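Local coordinates for protein catechol O-methyltransferase (Niastella koreensis, PDB 7CVW) that transfers a methyl group from S-adenosyl-L-methionine to a hydroxyl of catechol-like compounds, with the help of a magnesium ion and without regiospecificity, at residues A[47-52]-A[135-140]; A[204-209]-A[213-218]. One frame throughout, in Å; residues are numbered along the deposited sequence.

Contact 1. Residues A[47-52]-A[135-140]. With MG (magnesium ion), chain C; SAH (S-adenosyl-L-homocysteine), chain E.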
ATOM      1  N   LYS A  47      -7.217  -5.884  -5.817  1.00  9.16           N
ATOM      2  CA  LYS A  47      -7.974  -5.181  -4.760  1.00  9.42           C
ATOM      3  C   LYS A  47      -7.132  -4.025  -4.206  1.00  9.03           C
ATOM      4  O   LYS A  47      -7.677  -2.951  -3.984  1.00  8.78           O
ATOM      5  CB  LYS A  47      -8.356  -6.181  -3.669  1.00 10.50           C
ATOM      6  CG  LYS A  47      -9.226  -5.620  -2.554  1.00 11.02           C
ATOM      7  CD  LYS A  47     -10.608  -5.173  -3.008  1.00 12.42           C
ATOM      8  CE  LYS A  47     -11.530  -4.823  -1.848  1.00 13.58           C
ATOM      9  NZ  LYS A  47     -11.991  -6.040  -1.140  1.00 14.02           N
ATOM     10  N   PHE A  48      -5.833  -4.224  -4.019  1.00  8.88           N
ATOM     11  CA  PHE A  48      -4.945  -3.153  -3.517  1.00  9.24           C
ATOM     12  C   PHE A  48      -4.943  -1.966  -4.485  1.00  8.87           C
ATOM     13  O   PHE A  48      -5.125  -0.815  -4.042  1.00  8.59           O
ATOM     14  CB  PHE A  48      -3.555  -3.727  -3.277  1.00  9.40           C
ATOM     15  CG  PHE A  48      -2.524  -2.727  -2.813  1.00 10.07           C
ATOM     16  CD1 PHE A  48      -2.767  -1.911  -1.723  1.00 10.58           C
ATOM     17  CD2 PHE A  48      -1.278  -2.661  -3.408  1.00 10.54           C
ATOM     18  CE1 PHE A  48      -1.809  -1.018  -1.258  1.00 11.29           C
ATOM     19  CE2 PHE A  48      -0.316  -1.794  -2.916  1.00 10.83           C
ATOM     20  CZ  PHE A  48      -0.589  -0.953  -1.868  1.00 11.21           C
ATOM     21  N   LEU A  49      -4.790  -2.217  -5.794  1.00  9.01           N
ATOM     22  CA  LEU A  49      -4.805  -1.135  -6.810  1.00  9.81           C
ATOM     23  C   LEU A  49      -6.152  -0.405  -6.748  1.00  9.04           C
ATOM     24  O   LEU A  49      -6.170   0.832  -6.867  1.00  8.58           O
ATOM     25  CB  LEU A  49      -4.551  -1.740  -8.196  1.00 10.67           C
ATOM     26  CG  LEU A  49      -3.129  -2.261  -8.443  1.00 10.97           C
ATOM     27  CD1 LEU A  49      -3.012  -2.823  -9.844  1.00 11.09           C
ATOM     28  CD2 LEU A  49      -2.069  -1.171  -8.249  1.00 11.32           C
ATOM     29  N   GLN A  50      -7.248  -1.139  -6.564  1.00  8.91           N
ATOM     30  CA  GLN A  50      -8.592  -0.524  -6.491  1.00  9.42           C
ATOM     31  C   GLN A  50      -8.644   0.391  -5.269  1.00  9.55           C
ATOM     32  O   GLN A  50      -9.160   1.511  -5.375  1.00  9.10           O
ATOM     33  CB  GLN A  50      -9.662  -1.605  -6.444  1.00 10.31           C
ATOM     34  CG  GLN A  50     -11.070  -1.036  -6.495  1.00 10.72           C
ATOM     35  CD  GLN A  50     -12.056  -2.174  -6.463  1.00 11.78           C
ATOM     36  OE1 GLN A  50     -12.350  -2.712  -5.392  1.00 14.10           O
ATOM     37  NE2 GLN A  50     -12.557  -2.571  -7.630  1.00 11.96           N
ATOM     38  N   LEU A  51      -8.141  -0.071  -4.135  1.00  9.30           N
ATOM     39  CA  LEU A  51      -8.150   0.742  -2.897  1.00 10.01           C
ATOM     40  C   LEU A  51      -7.297   1.988  -3.081  1.00  9.99           C
ATOM     41  O   LEU A  51      -7.667   3.047  -2.574  1.00 10.84           O
ATOM     42  CB  LEU A  51      -7.658  -0.122  -1.737  1.00 10.70           C
ATOM     43  CG  LEU A  51      -8.620  -1.229  -1.317  1.00 12.53           C
ATOM     44  CD1 LEU A  51      -7.965  -2.159  -0.319  1.00 13.56           C
ATOM     45  CD2 LEU A  51      -9.894  -0.665  -0.707  1.00 13.77           C
ATOM     46  N   LEU A  52      -6.149   1.871  -3.709  1.00  9.48           N
ATOM     47  CA  LEU A  52      -5.275   3.042  -3.953  1.00  9.73           C
ATOM     48  C   LEU A  52      -6.036   4.043  -4.831  1.00  9.85           C
ATOM     49  O   LEU A  52      -5.961   5.236  -4.565  1.00  9.35           O
ATOM     50  CB  LEU A  52      -3.967   2.598  -4.611  1.00 10.03           C
ATOM     51  CG  LEU A  52      -2.991   1.850  -3.714  1.00 10.66           C
ATOM     52  CD1 LEU A  52      -1.815   1.328  -4.515  1.00 11.36           C
ATOM     53  CD2 LEU A  52      -2.483   2.692  -2.562  1.00 11.57           C
ATOM     54  N   MET A 135      -4.031   8.844 -10.880  1.00 10.18           N
ATOM     55  CA  MET A 135      -3.267   7.601 -10.621  1.00 10.29           C
ATOM     56  C   MET A 135      -2.736   7.070 -11.948  1.00  9.35           C
ATOM     57  O   MET A 135      -3.452   7.149 -12.961  1.00  9.42           O
ATOM     58  CB  MET A 135      -4.135   6.554  -9.937  1.00 10.56           C
ATOM     59  CG  MET A 135      -3.390   5.293  -9.604  1.00 10.81           C
ATOM     60  SD  MET A 135      -4.440   4.232  -8.598  1.00 13.15           S
ATOM     61  CE  MET A 135      -3.551   2.679  -8.591  1.00 12.50           C
ATOM     62  N   ILE A 136      -1.492   6.593 -11.930  1.00  8.78           N
ATOM     63  CA  ILE A 136      -0.811   6.045 -13.133  1.00  8.66           C
ATOM     64  C   ILE A 136      -0.227   4.707 -12.738  1.00  8.40           C
ATOM     65  O   ILE A 136       0.502   4.667 -11.716  1.00  9.54           O
ATOM     66  CB  ILE A 136       0.252   7.017 -13.683  1.00  8.34           C
ATOM     67  CG1 ILE A 136      -0.369   8.389 -13.969  1.00  8.65           C
ATOM     68  CG2 ILE A 136       0.916   6.433 -14.918  1.00  8.73           C
ATOM     69  CD1 ILE A 136       0.581   9.430 -14.459  1.00  9.03           C
ATOM     70  N   PHE A 137      -0.548   3.662 -13.492  1.00  7.91           N
ATOM     71  CA  PHE A 137      -0.027   2.297 -13.259  1.00  7.87           C
ATOM     72  C   PHE A 137       0.898   1.949 -14.411  1.00  8.39           C
ATOM     73  O   PHE A 137       0.434   1.797 -15.538  1.00  9.10           O
ATOM     74  CB  PHE A 137      -1.167   1.296 -13.068  1.00  7.87           C
ATOM     75  CG  PHE A 137      -0.736  -0.113 -12.742  1.00  8.06           C
ATOM     76  CD1 PHE A 137       0.192  -0.350 -11.736  1.00  8.35           C
ATOM     77  CD2 PHE A 137      -1.273  -1.215 -13.406  1.00  8.54           C
ATOM     78  CE1 PHE A 137       0.581  -1.642 -11.431  1.00  8.47           C
ATOM     79  CE2 PHE A 137      -0.877  -2.504 -13.086  1.00  8.54           C
ATOM     80  CZ  PHE A 137       0.031  -2.716 -12.086  1.00  8.36           C
ATOM     81  N   ILE A 138       2.188   1.854 -14.125  1.00  7.90           N
ATOM     82  CA  ILE A 138       3.242   1.473 -15.099  1.00  8.17           C
ATOM     83  C   ILE A 138       3.457  -0.037 -15.015  1.00  7.94           C
ATOM     84  O   ILE A 138       3.954  -0.530 -13.983  1.00  7.58           O
ATOM     85  CB  ILE A 138       4.540   2.225 -14.825  1.00  8.29           C
ATOM     86  CG1 ILE A 138       4.308   3.735 -14.847  1.00  8.80           C
ATOM     87  CG2 ILE A 138       5.603   1.780 -15.816  1.00  8.33           C
ATOM     88  CD1 ILE A 138       5.542   4.537 -14.536  1.00  9.35           C
ATOM     89  N   ASP A 139       3.062  -0.750 -16.065  1.00  7.74           N
ATOM     90  CA  ASP A 139       3.120  -2.230 -16.036  1.00  7.93           C
ATOM     91  C   ASP A 139       3.271  -2.782 -17.446  1.00  8.25           C
ATOM     92  O   ASP A 139       2.719  -3.833 -17.723  1.00  8.00           O
ATOM     93  CB  ASP A 139       1.906  -2.809 -15.317  1.00  8.15           C
ATOM     94  CG  ASP A 139       2.149  -4.248 -14.915  1.00  8.64           C
ATOM     95  OD1 ASP A 139       3.368  -4.600 -14.721  1.00  9.85           O
ATOM     96  OD2 ASP A 139       1.123  -5.015 -14.801  1.00  8.72           O
ATOM     97  N   ALA A 140       4.079  -2.134 -18.275  1.00  8.11           N
ATOM     98  CA  ALA A 140       4.216  -2.623 -19.664  1.00  8.50           C
ATOM     99  C   ALA A 140       5.560  -3.341 -19.813  1.00  9.06           C
ATOM    100  O   ALA A 140       5.854  -4.140 -18.997  1.00  9.93           O
ATOM    101  CB  ALA A 140       4.107  -1.458 -20.619  1.00  8.80           C
TER
HETATM  102 MG    MG C 301       2.898  -6.787 -13.906  1.00  2.50          MG
HETATM  103  N   SAH E 303      -1.364  -4.769 -16.103  1.00 20.00           N
HETATM  104  CA  SAH E 303      -1.735  -6.086 -16.658  1.00 20.00           C
HETATM  105  CB  SAH E 303      -0.485  -6.863 -17.096  1.00 20.00           C
HETATM  106  CG  SAH E 303       0.337  -6.178 -18.137  1.00 20.00           C
HETATM  107  SD  SAH E 303       1.481  -7.462 -18.787  1.00 20.00           S
HETATM  108  C   SAH E 303      -2.489  -6.830 -15.554  1.00 20.00           C
HETATM  109  O   SAH E 303      -3.506  -7.355 -15.833  1.00 20.00           O
HETATM  110  OXT SAH E 303      -1.967  -6.836 -14.491  1.00 20.00           O
HETATM  111  C5' SAH E 303       2.536  -6.435 -19.858  1.00 20.00           C
HETATM  112  C4' SAH E 303       1.787  -5.942 -21.065  1.00 20.00           C
HETATM  113  O4' SAH E 303       2.587  -4.904 -21.644  1.00 20.00           O
HETATM  114  C3' SAH E 303       1.556  -6.966 -22.199  1.00 20.00           C
HETATM  115  O3' SAH E 303       0.200  -7.040 -22.596  1.00 20.00           O
HETATM  116  C2' SAH E 303       2.434  -6.455 -23.344  1.00 20.00           C
HETATM  117  O2' SAH E 303       1.932  -6.742 -24.620  1.00 20.00           O
HETATM  118  C1' SAH E 303       2.441  -4.970 -23.032  1.00 20.00           C
HETATM  119  N9  SAH E 303       3.512  -4.224 -23.652  1.00 20.00           N
HETATM  120  C8  SAH E 303       4.750  -4.670 -24.010  1.00 20.00           C
HETATM  121  N7  SAH E 303       5.477  -3.753 -24.586  1.00 20.00           N
HETATM  122  C5  SAH E 303       4.672  -2.633 -24.614  1.00 20.00           C
HETATM  123  C6  SAH E 303       4.868  -1.322 -25.089  1.00 20.00           C
HETATM  124  N6  SAH E 303       5.973  -0.917 -25.681  1.00 20.00           N
HETATM  125  N1  SAH E 303       3.854  -0.462 -24.964  1.00 20.00           N
HETATM  126  C2  SAH E 303       2.733  -0.881 -24.379  1.00 20.00           C
HETATM  127  N3  SAH E 303       2.432  -2.081 -23.915  1.00 20.00           N
HETATM  128  C4  SAH E 303       3.457  -2.917 -24.034  1.00 20.00           C
HETATM  129  O   HOH W   1       0.771  -7.859 -13.827  1.00 10.03           O
HETATM  130  O   HOH W   2       3.615  -7.283 -16.249  1.00 11.48           O
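Phe137 has Leu49 over one face of its ring and CB of Asp139, two residues on, near the rim of the other face. Leu49 CD1 makes a CH-pi contact from above the ring, 4.0 Å from the Phe137 centroid and 18° off the ring normal. It sits nearest Phe137 CZ, at 3.8 Å. Met135, two residues back on the same side of the strand, reaches the helix with an extended chain. Its CG is anti to the backbone N (chi1 -178°), and its methyl CE ends 3.6 Å from Leu49 O and 4.0 Å from Leu52 CB. No hydrogen bond joins helix and strand. Asp139 OD1 binds magnesium at 2.4 Å. Asp139 OD2 lies 2.7 Å from the metal, a longer bond, and also accepts a hydrogen bond of 2.8 Å from the amino N of S-adenosyl-L-homocysteine. One carboxylate thus serves both the metal and the bound S-adenosyl-L-homocysteine. Asp165 and Asn166 add protein ligands to the metal, and two waters also bind it. A helix packed on a central parallel strand, with a metal-binding aspartate just after its C-terminal end, is characteristic of the Rossmann-like fold of cation-dependent O-methyltransferases.

Contact 2. Residues A[204-209]-A[213-218]; sequences LQMVGV and DGMALA
Four backbone hydrogen bonds join residues 204-206 to 213-215 as antiparallel strands. In the hydrogen-bonded pair Leu204 and Met215, Leu204 N gives to Met215 O at 2.8 Å and Met215 N to Leu204 O at 3.0 Å. In the pair Met206 and Asp213, Asp213 N to Met206 O is 2.9 Å and nearly straight (169°), while Met206 N lies above the carbonyl plane of Asp213. Between them is the non-hydrogen-bonded pair Gln205 and Gly214, whose CA atoms are only 4.2 Å apart. Gly214 CA comes to 3.0 Å from Leu204 O, a tight fit. The apolar contacts lie on the face of Leu204, Met206 and Met215. The extended chains of Met206 and Met215 cross at a slant. Met206 CE lies against CB, CG and SD of Met215, 3.7 Å from CG, and Met206 SD faces Met215 CE. Leu204 CD1 meets Leu217 CD1 at 4.0 Å. Phe48 and Gln45 of helix 43-55 cover this face, and Phe48 of the second subunit packs on Leu204 and Leu217. The carboxylate of Asp213 leads away from the partner strand. It accepts bonds from Ile168 N, Arg169 N and Asn166 ND2, and probably helps to position Asn166, a magnesium ligand. This is the C-terminal antiparallel beta hairpin of class I methyltransferases.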
ATOM      1  N   LEU A 204       7.326  -1.555  -2.164  1.00 10.57           N
ATOM      2  CA  LEU A 204       6.679  -2.579  -1.313  1.00 11.73           C
ATOM      3  C   LEU A 204       7.080  -3.941  -1.836  1.00 11.72           C
ATOM      4  O   LEU A 204       6.676  -4.275  -2.958  1.00 12.86           O
ATOM      5  CB  LEU A 204       5.156  -2.519  -1.415  1.00 13.19           C
ATOM      6  CG  LEU A 204       4.456  -1.398  -0.685  1.00 16.24           C
ATOM      7  CD1 LEU A 204       2.970  -1.379  -1.067  1.00 16.67           C
ATOM      8  CD2 LEU A 204       4.615  -1.580   0.817  1.00 16.46           C
ATOM      9  N   GLN A 205       7.756  -4.728  -1.020  1.00 12.13           N
ATOM     10  CA  GLN A 205       8.008  -6.142  -1.329  1.00 12.25           C
ATOM     11  C   GLN A 205       6.668  -6.877  -1.341  1.00 12.06           C
ATOM     12  O   GLN A 205       5.820  -6.618  -0.461  1.00 12.58           O
ATOM     13  CB  GLN A 205       8.981  -6.754  -0.338  1.00 12.82           C
ATOM     14  CG  GLN A 205      10.345  -6.079  -0.320  1.00 13.42           C
ATOM     15  CD  GLN A 205      11.381  -6.865   0.447  1.00 13.25           C
ATOM     16  OE1 GLN A 205      12.039  -6.356   1.374  1.00 17.05           O
ATOM     17  NE2 GLN A 205      11.566  -8.098   0.038  1.00 13.09           N
ATOM     18  N   MET A 206       6.495  -7.770  -2.304  1.00 11.89           N
ATOM     19  CA  MET A 206       5.228  -8.522  -2.420  1.00 12.89           C
ATOM     20  C   MET A 206       5.478 -10.011  -2.580  1.00 11.94           C
ATOM     21  O   MET A 206       6.357 -10.430  -3.339  1.00 12.71           O
ATOM     22  CB  MET A 206       4.388  -7.986  -3.569  1.00 13.98           C
ATOM     23  CG  MET A 206       3.863  -6.603  -3.241  1.00 14.83           C
ATOM     24  SD  MET A 206       2.631  -6.096  -4.439  1.00 16.29           S
ATOM     25  CE  MET A 206       2.240  -4.480  -3.764  1.00 17.18           C
ATOM     26  N   VAL A 207       4.673 -10.772  -1.840  1.00 11.02           N
ATOM     27  CA  VAL A 207       4.643 -12.253  -1.918  1.00 10.45           C
ATOM     28  C   VAL A 207       3.187 -12.693  -2.028  1.00 10.46           C
ATOM     29  O   VAL A 207       2.269 -11.896  -1.744  1.00 10.92           O
ATOM     30  CB  VAL A 207       5.365 -12.900  -0.724  1.00 10.63           C
ATOM     31  CG1 VAL A 207       6.849 -12.572  -0.764  1.00 10.47           C
ATOM     32  CG2 VAL A 207       4.763 -12.476   0.609  1.00 11.34           C
ATOM     33  N   GLY A 208       2.978 -13.918  -2.490  1.00 10.28           N
ATOM     34  CA  GLY A 208       1.629 -14.468  -2.668  1.00 10.82           C
ATOM     35  C   GLY A 208       1.624 -15.532  -3.735  1.00 10.94           C
ATOM     36  O   GLY A 208       2.565 -16.301  -3.808  1.00 11.90           O
ATOM     37  N   VAL A 209       0.571 -15.569  -4.541  1.00 11.35           N
ATOM     38  CA  VAL A 209       0.433 -16.591  -5.609  1.00 12.50           C
ATOM     39  C   VAL A 209       1.474 -16.370  -6.709  1.00 12.55           C
ATOM     40  O   VAL A 209       1.795 -17.337  -7.414  1.00 14.03           O
ATOM     41  CB  VAL A 209      -0.995 -16.654  -6.163  1.00 12.45           C
ATOM     42  CG1 VAL A 209      -1.952 -17.181  -5.108  1.00 14.15           C
ATOM     43  CG2 VAL A 209      -1.473 -15.339  -6.751  1.00 12.30           C
ATOM     44  N   ASP A 213       8.194 -10.460  -5.599  1.00 10.65           N
ATOM     45  CA  ASP A 213       8.420  -9.270  -6.442  1.00 10.29           C
ATOM     46  C   ASP A 213       8.121  -8.036  -5.599  1.00 10.60           C
ATOM     47  O   ASP A 213       8.334  -8.038  -4.396  1.00 10.11           O
ATOM     48  CB  ASP A 213       7.574  -9.402  -7.715  1.00 10.57           C
ATOM     49  CG  ASP A 213       8.079  -8.668  -8.941  1.00 12.00           C
ATOM     50  OD1 ASP A 213       8.923  -7.794  -8.799  1.00 10.61           O
ATOM     51  OD2 ASP A 213       7.633  -9.013 -10.039  1.00 13.82           O
ATOM     52  N   GLY A 214       7.717  -6.956  -6.234  1.00 10.45           N
ATOM     53  CA  GLY A 214       7.405  -5.726  -5.506  1.00 10.69           C
ATOM     54  C   GLY A 214       6.852  -4.677  -6.436  1.00 10.26           C
ATOM     55  O   GLY A 214       7.013  -4.768  -7.674  1.00  9.94           O
ATOM     56  N   MET A 215       6.237  -3.675  -5.847  1.00  9.87           N
ATOM     57  CA  MET A 215       5.676  -2.518  -6.574  1.00 10.62           C
ATOM     58  C   MET A 215       6.300  -1.255  -6.004  1.00  9.71           C
ATOM     59  O   MET A 215       6.363  -1.127  -4.758  1.00 10.28           O
ATOM     60  CB  MET A 215       4.158  -2.433  -6.429  1.00 12.77           C
ATOM     61  CG  MET A 215       3.439  -3.517  -7.156  1.00 14.77           C
ATOM     62  SD  MET A 215       1.675  -3.086  -7.381  1.00 17.98           S
ATOM     63  CE  MET A 215       1.031  -4.705  -7.828  1.00 18.13           C
ATOM     64  N   ALA A 216       6.656  -0.316  -6.867  1.00  8.26           N
ATOM     65  CA  ALA A 216       7.059   1.041  -6.418  1.00  8.42           C
ATOM     66  C   ALA A 216       5.804   1.901  -6.296  1.00  9.30           C
ATOM     67  O   ALA A 216       4.921   1.803  -7.136  1.00  8.94           O
ATOM     68  CB  ALA A 216       8.015   1.689  -7.369  1.00  8.27           C
ATOM     69  N   LEU A 217       5.752   2.727  -5.256  1.00  9.12           N
ATOM     70  CA  LEU A 217       4.650   3.687  -5.044  1.00 10.61           C
ATOM     71  C   LEU A 217       5.281   5.062  -4.906  1.00 10.66           C
ATOM     72  O   LEU A 217       6.185   5.204  -4.074  1.00 11.20           O
ATOM     73  CB  LEU A 217       3.878   3.335  -3.768  1.00 12.19           C
ATOM     74  CG  LEU A 217       2.740   2.325  -3.909  1.00 15.85           C
ATOM     75  CD1 LEU A 217       3.246   0.964  -4.296  1.00 18.38           C
ATOM     76  CD2 LEU A 217       1.911   2.259  -2.623  1.00 16.68           C
ATOM     77  N   ALA A 218       4.813   6.031  -5.679  1.00  9.88           N
ATOM     78  CA  ALA A 218       5.374   7.398  -5.654  1.00  9.66           C
ATOM     79  C   ALA A 218       4.239   8.414  -5.662  1.00  9.66           C
ATOM     80  O   ALA A 218       3.293   8.262  -6.449  1.00  9.19           O
ATOM     81  CB  ALA A 218       6.299   7.568  -6.828  1.00 10.46           C
TER

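In the fold
Both contacts are buried and belong to the same mixed sheet, but their places in it differ. Contact 1 lies near the centre of the chain, on a parallel strand. Contact 2 is at the antiparallel edge, and its centre is about 12 Å from that of contact 1. Contact 1 joins helix to sheet without hydrogen bonds, mainly through apolar side chains, whereas contact 2 joins strand to strand mainly through backbone hydrogen bonds. Helix 43-55 connects them: Phe48 CZ packs 3.7 Å from Leu204 CD1. Each also touches the second subunit. Contact 1 supplies a magnesium ligand directly; contact 2 supplies second-shell residues: Asp213 bonds to Asn166 and Met215 touches Asp165.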